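Long-range contact in putative periplasmic protein (Bacteroides eggerthii, PDB 4HBR), which is of unknown function but is a putative periplasmic protein, probably with a fold like that of beta-lactamase-inhibitor proteins, built on a long antiparallel sheet: residues A[73-87]-A[99-113]. Sequence-based numbering, arbitrary orientation.
Sequences FAASEFSDGVVQNVT and AIQVGKPNMQMKYQI
Phe78 meets strand 109-113 with its ring: CE1 stands over one face of the Tyr111 ring, 3.5 Å from Tyr111 CG, with the two ring planes oblique at 50°. Ile113 CD1 makes a CH-pi contact over a face of the Phe78 ring, and Val102 CG1 lies 3.7 Å from Phe78 CB. Phe73 adds its rim, CZ reaching Val102 CG2 at 3.8 Å; its CG, anti to the backbone N (chi1 -176°), carries the ring down from helix 67-75. Beside this apolar patch, the bent chain of Lys104 delivers NZ to two acceptors, Asp80 OD1 at 2.8 Å, a salt bridge met on the syn side, somewhat out of the carboxylate plane, and the Glu77 carbonyl. The helix end and turns thus cover one face of an antiparallel sheet, whose strands 82-90 and 97-104 form a hairpin and run at 148° in the paired segments. A classic beta bulge interrupts the register: Gln84 and Asn85 both face Gln101, whose O accepts a 2.8 Å bond from Gln84 N and a weak one from Asn85 N. Beyond it, Thr87 and Ala99 exchange backbone bonds, and a water links Thr87 OG1 to Ala99 O; Asp58 also binds that hydroxyl. Between the two phenylalanines in sequence, Ser76 OG accepts from Phe78 N, an ST turn, and donates to Phe73 O at 2.7 Å, one hydroxyl linking both backbones.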
loop_
_atom_site.group_PDB
_atom_site.type_symbol
_atom_site.label_atom_id
_atom_site.label_comp_id
_atom_site.label_asym_id
_atom_site.label_seq_id
_atom_site.Cartn_x
_atom_site.Cartn_y
_atom_site.Cartn_z
ATOM N N PHE A 73 -7.585 -15.614 -1.696
ATOM C CA PHE A 73 -7.067 -15.315 -3.034
ATOM C C PHE A 73 -6.992 -16.605 -3.891
ATOM O O PHE A 73 -7.422 -16.592 -5.048
ATOM C CB PHE A 73 -5.686 -14.623 -2.983
ATOM C CG PHE A 73 -5.193 -14.234 -4.359
ATOM C CD1 PHE A 73 -5.688 -13.102 -4.999
ATOM C CD2 PHE A 73 -4.275 -15.030 -5.044
ATOM C CE1 PHE A 73 -5.260 -12.764 -6.292
ATOM C CE2 PHE A 73 -3.848 -14.692 -6.338
ATOM C CZ PHE A 73 -4.340 -13.560 -6.951
ATOM N N ALA A 74 -6.466 -17.708 -3.316
ATOM C CA ALA A 74 -6.337 -19.006 -4.004
ATOM C C ALA A 74 -7.689 -19.593 -4.425
ATOM O O ALA A 74 -7.734 -20.350 -5.381
ATOM C CB ALA A 74 -5.617 -20.001 -3.112
ATOM N N ALA A 75 -8.772 -19.257 -3.712
ATOM C CA ALA A 75 -10.125 -19.734 -4.002
ATOM C C ALA A 75 -10.899 -18.760 -4.906
ATOM O O ALA A 75 -11.962 -19.123 -5.403
ATOM C CB ALA A 75 -10.889 -19.952 -2.701
ATOM N N SER A 76 -10.375 -17.530 -5.118
ATOM C CA SER A 76 -11.024 -16.494 -5.926
ATOM C C SER A 76 -10.876 -16.755 -7.434
ATOM O O SER A 76 -10.140 -17.655 -7.845
ATOM C CB SER A 76 -10.459 -15.117 -5.579
ATOM O OG SER A 76 -9.198 -14.890 -6.189
ATOM N N GLU A 77 -11.558 -15.927 -8.251
ATOM C CA GLU A 77 -11.528 -15.982 -9.711
ATOM C C GLU A 77 -10.196 -15.414 -10.265
ATOM O O GLU A 77 -9.956 -15.496 -11.469
ATOM C CB GLU A 77 -12.750 -15.248 -10.322
ATOM C CG GLU A 77 -12.905 -13.790 -9.907
ATOM C CD GLU A 77 -13.934 -12.959 -10.653
ATOM O OE1 GLU A 77 -14.038 -13.095 -11.895
ATOM O OE2 GLU A 77 -14.589 -12.116 -9.995
ATOM N N PHE A 78 -9.323 -14.890 -9.390
ATOM C CA PHE A 78 -8.038 -14.301 -9.768
ATOM C C PHE A 78 -6.855 -15.208 -9.466
ATOM O O PHE A 78 -5.726 -14.846 -9.798
ATOM C CB PHE A 78 -7.852 -12.954 -9.047
ATOM C CG PHE A 78 -9.020 -12.022 -9.234
ATOM C CD1 PHE A 78 -9.195 -11.331 -10.427
ATOM C CD2 PHE A 78 -9.974 -11.876 -8.235
ATOM C CE1 PHE A 78 -10.309 -10.511 -10.620
ATOM C CE2 PHE A 78 -11.075 -11.042 -8.420
ATOM C CZ PHE A 78 -11.235 -10.366 -9.614
ATOM N N SER A 79 -7.106 -16.387 -8.861
ATOM C CA SER A 79 -6.086 -17.365 -8.443
ATOM C C SER A 79 -5.097 -17.730 -9.554
ATOM O O SER A 79 -3.919 -17.956 -9.261
ATOM C CB SER A 79 -6.745 -18.638 -7.925
ATOM O OG SER A 79 -7.678 -19.188 -8.841
ATOM N N ASP A 80 -5.578 -17.782 -10.811
ATOM C CA ASP A 80 -4.795 -18.142 -12.004
ATOM C C ASP A 80 -4.070 -16.925 -12.631
ATOM O O ASP A 80 -3.267 -17.105 -13.544
ATOM C CB ASP A 80 -5.703 -18.825 -13.060
ATOM C CG ASP A 80 -6.893 -18.000 -13.559
ATOM O OD1 ASP A 80 -7.353 -17.095 -12.813
ATOM O OD2 ASP A 80 -7.388 -18.282 -14.680
ATOM N N GLY A 81 -4.347 -15.718 -12.128
ATOM C CA GLY A 81 -3.737 -14.493 -12.630
ATOM C C GLY A 81 -2.288 -14.282 -12.228
ATOM O O GLY A 81 -1.742 -15.026 -11.400
ATOM N N VAL A 82 -1.667 -13.234 -12.801
ATOM C CA VAL A 82 -0.276 -12.852 -12.521
ATOM C C VAL A 82 -0.261 -11.799 -11.411
ATOM O O VAL A 82 -0.729 -10.690 -11.637
ATOM C CB VAL A 82 0.475 -12.346 -13.790
ATOM C CG1 VAL A 82 1.946 -12.061 -13.476
ATOM C CG2 VAL A 82 0.352 -13.333 -14.943
ATOM N N VAL A 83 0.289 -12.134 -10.231
ATOM C CA VAL A 83 0.364 -11.195 -9.109
ATOM C C VAL A 83 1.410 -10.125 -9.433
ATOM O O VAL A 83 2.561 -10.452 -9.692
ATOM C CB VAL A 83 0.622 -11.897 -7.754
ATOM C CG1 VAL A 83 0.735 -10.877 -6.621
ATOM C CG2 VAL A 83 -0.481 -12.909 -7.447
ATOM N N GLN A 84 0.989 -8.858 -9.456
ATOM C CA GLN A 84 1.843 -7.711 -9.794
ATOM C C GLN A 84 2.376 -7.008 -8.553
ATOM O O GLN A 84 3.449 -6.427 -8.603
ATOM C CB GLN A 84 1.078 -6.688 -10.648
ATOM C CG GLN A 84 0.252 -7.285 -11.798
ATOM C CD GLN A 84 1.040 -7.451 -13.070
ATOM O OE1 GLN A 84 1.565 -6.489 -13.642
ATOM N NE2 GLN A 84 1.078 -8.667 -13.578
ATOM N N ASN A 85 1.606 -7.002 -7.469
ATOM C CA ASN A 85 1.986 -6.350 -6.221
ATOM C C ASN A 85 1.117 -6.835 -5.069
ATOM O O ASN A 85 -0.012 -7.276 -5.269
ATOM C CB ASN A 85 1.867 -4.813 -6.342
ATOM C CG ASN A 85 2.765 -4.040 -5.389
ATOM O OD1 ASN A 85 3.597 -4.606 -4.663
ATOM N ND2 ASN A 85 2.609 -2.722 -5.370
ATOM N N VAL A 86 1.675 -6.770 -3.861
ATOM C CA VAL A 86 1.038 -7.135 -2.600
ATOM C C VAL A 86 1.458 -6.074 -1.606
ATOM O O VAL A 86 2.651 -5.900 -1.362
ATOM C CB VAL A 86 1.367 -8.573 -2.109
ATOM C CG1 VAL A 86 0.709 -8.829 -0.755
ATOM C CG2 VAL A 86 0.943 -9.632 -3.114
ATOM N N THR A 87 0.494 -5.356 -1.049
ATOM C CA THR A 87 0.759 -4.255 -0.126
ATOM C C THR A 87 0.063 -4.459 1.221
ATOM O O THR A 87 -1.124 -4.778 1.266
ATOM C CB THR A 87 0.316 -2.925 -0.772
ATOM O OG1 THR A 87 0.904 -2.808 -2.072
ATOM C CG2 THR A 87 0.680 -1.703 0.066
ATOM N N ALA A 99 -3.718 -5.316 0.127
ATOM C CA ALA A 99 -4.106 -4.929 -1.242
ATOM C C ALA A 99 -3.302 -5.788 -2.232
ATOM O O ALA A 99 -2.063 -5.798 -2.166
ATOM C CB ALA A 99 -3.850 -3.443 -1.482
ATOM N N ILE A 100 -3.998 -6.556 -3.082
ATOM C CA ILE A 100 -3.367 -7.423 -4.080
ATOM C C ILE A 100 -3.722 -6.905 -5.467
ATOM O O ILE A 100 -4.902 -6.687 -5.760
ATOM C CB ILE A 100 -3.759 -8.932 -3.894
ATOM C CG1 ILE A 100 -3.324 -9.455 -2.488
ATOM C CG2 ILE A 100 -3.141 -9.820 -5.018
ATOM C CD1 ILE A 100 -3.881 -10.778 -2.092
ATOM N N GLN A 101 -2.699 -6.687 -6.316
ATOM C CA GLN A 101 -2.863 -6.263 -7.705
ATOM C C GLN A 101 -2.539 -7.462 -8.564
ATOM O O GLN A 101 -1.455 -8.043 -8.449
ATOM C CB GLN A 101 -1.997 -5.050 -8.047
ATOM C CG GLN A 101 -2.334 -3.791 -7.229
ATOM C CD GLN A 101 -1.453 -2.621 -7.575
ATOM O OE1 GLN A 101 -0.381 -2.754 -8.148
ATOM N NE2 GLN A 101 -1.890 -1.441 -7.233
ATOM N N VAL A 102 -3.504 -7.893 -9.379
ATOM C CA VAL A 102 -3.338 -9.117 -10.161
ATOM C C VAL A 102 -3.793 -8.845 -11.592
ATOM O O VAL A 102 -4.800 -8.181 -11.814
ATOM C CB VAL A 102 -4.082 -10.321 -9.464
ATOM C CG1 VAL A 102 -5.556 -10.005 -9.156
ATOM C CG2 VAL A 102 -3.951 -11.629 -10.230
ATOM N N GLY A 103 -2.989 -9.283 -12.546
ATOM C CA GLY A 103 -3.315 -9.121 -13.950
ATOM C C GLY A 103 -3.881 -10.387 -14.538
ATOM O O GLY A 103 -3.489 -11.484 -14.142
ATOM N N LYS A 104 -4.823 -10.242 -15.478
ATOM C CA LYS A 104 -5.401 -11.349 -16.243
ATOM C C LYS A 104 -4.961 -11.101 -17.695
ATOM O O LYS A 104 -5.668 -10.432 -18.439
ATOM C CB LYS A 104 -6.930 -11.442 -16.043
ATOM C CG LYS A 104 -7.344 -11.828 -14.616
ATOM C CD LYS A 104 -7.424 -13.339 -14.425
ATOM C CE LYS A 104 -8.847 -13.802 -14.291
ATOM N NZ LYS A 104 -8.934 -15.286 -14.327
ATOM N N PRO A 105 -3.713 -11.493 -18.061
ATOM C CA PRO A 105 -3.175 -11.141 -19.391
ATOM C C PRO A 105 -3.981 -11.642 -20.588
ATOM O O PRO A 105 -3.942 -10.991 -21.634
ATOM C CB PRO A 105 -1.774 -11.775 -19.391
ATOM C CG PRO A 105 -1.799 -12.799 -18.312
ATOM C CD PRO A 105 -2.703 -12.228 -17.268
ATOM N N ASN A 106 -4.690 -12.780 -20.454
ATOM C CA ASN A 106 -5.484 -13.347 -21.550
ATOM C C ASN A 106 -6.777 -12.538 -21.748
ATOM O O ASN A 106 -7.283 -12.462 -22.869
ATOM C CB ASN A 106 -5.779 -14.833 -21.306
ATOM C CG ASN A 106 -4.535 -15.695 -21.189
ATOM O OD1 ASN A 106 -3.712 -15.786 -22.111
ATOM N ND2 ASN A 106 -4.366 -16.351 -20.047
HETATM N N MSE A 107 -7.275 -11.935 -20.652
HETATM C CA MSE A 107 -8.467 -11.087 -20.576
HETATM C C MSE A 107 -8.095 -9.626 -20.897
HETATM O O MSE A 107 -8.965 -8.812 -21.215
HETATM C CB MSE A 107 -9.047 -11.198 -19.148
HETATM C CG MSE A 107 -10.514 -10.829 -19.018
HETATM SE SE MSE A 107 -11.105 -11.029 -17.169
HETATM C CE MSE A 107 -11.220 -13.011 -17.123
ATOM N N GLN A 108 -6.785 -9.299 -20.780
ATOM C CA GLN A 108 -6.166 -7.980 -20.961
ATOM C C GLN A 108 -6.778 -6.971 -19.958
ATOM O O GLN A 108 -7.139 -5.848 -20.323
ATOM C CB GLN A 108 -6.257 -7.498 -22.420
ATOM C CG GLN A 108 -5.461 -8.385 -23.383
ATOM C CD GLN A 108 -5.268 -7.798 -24.747
ATOM O OE1 GLN A 108 -5.886 -6.803 -25.123
ATOM N NE2 GLN A 108 -4.395 -8.409 -25.523
HETATM N N MSE A 109 -6.902 -7.415 -18.692
HETATM C CA MSE A 109 -7.470 -6.673 -17.563
HETATM C C MSE A 109 -6.586 -6.786 -16.323
HETATM O O MSE A 109 -6.020 -7.848 -16.069
HETATM C CB MSE A 109 -8.874 -7.196 -17.199
HETATM C CG MSE A 109 -9.892 -7.175 -18.336
HETATM SE SE MSE A 109 -10.611 -5.389 -18.703
HETATM C CE MSE A 109 -10.744 -5.494 -20.691
ATOM N N LYS A 110 -6.503 -5.701 -15.532
ATOM C CA LYS A 110 -5.766 -5.657 -14.277
ATOM C C LYS A 110 -6.754 -5.355 -13.152
ATOM O O LYS A 110 -7.640 -4.506 -13.308
ATOM C CB LYS A 110 -4.604 -4.645 -14.323
ATOM C CG LYS A 110 -3.607 -4.845 -13.185
ATOM C CD LYS A 110 -2.259 -4.160 -13.389
ATOM C CE LYS A 110 -1.502 -4.114 -12.069
ATOM N NZ LYS A 110 -0.053 -3.828 -12.234
ATOM N N TYR A 111 -6.620 -6.075 -12.029
ATOM C CA TYR A 111 -7.530 -5.927 -10.896
ATOM C C TYR A 111 -6.791 -5.640 -9.610
ATOM O O TYR A 111 -5.633 -6.011 -9.457
ATOM C CB TYR A 111 -8.390 -7.193 -10.724
ATOM C CG TYR A 111 -9.259 -7.492 -11.930
ATOM C CD1 TYR A 111 -8.784 -8.278 -12.977
ATOM C CD2 TYR A 111 -10.564 -7.001 -12.017
ATOM C CE1 TYR A 111 -9.578 -8.565 -14.086
ATOM C CE2 TYR A 111 -11.370 -7.277 -13.126
ATOM C CZ TYR A 111 -10.864 -8.047 -14.168
ATOM O OH TYR A 111 -11.635 -8.336 -15.272
ATOM N N GLN A 112 -7.483 -4.990 -8.677
ATOM C CA GLN A 112 -7.004 -4.689 -7.336
ATOM C C GLN A 112 -8.057 -5.174 -6.340
ATOM O O GLN A 112 -9.236 -4.787 -6.437
ATOM C CB GLN A 112 -6.721 -3.194 -7.167
ATOM C CG GLN A 112 -6.175 -2.831 -5.791
ATOM C CD GLN A 112 -5.697 -1.420 -5.776
ATOM O OE1 GLN A 112 -4.612 -1.121 -6.289
ATOM N NE2 GLN A 112 -6.501 -0.521 -5.208
ATOM N N ILE A 113 -7.653 -6.079 -5.447
ATOM C CA ILE A 113 -8.558 -6.627 -4.444
ATOM C C ILE A 113 -8.030 -6.226 -3.090
ATOM O O ILE A 113 -6.838 -6.441 -2.792
ATOM C CB ILE A 113 -8.771 -8.170 -4.564
ATOM C CG1 ILE A 113 -9.024 -8.621 -6.023
ATOM C CG2 ILE A 113 -9.924 -8.636 -3.684
ATOM C CD1 ILE A 113 -7.915 -9.370 -6.551
HETATM O O HOH W 1 -0.620 -4.024 -4.023
#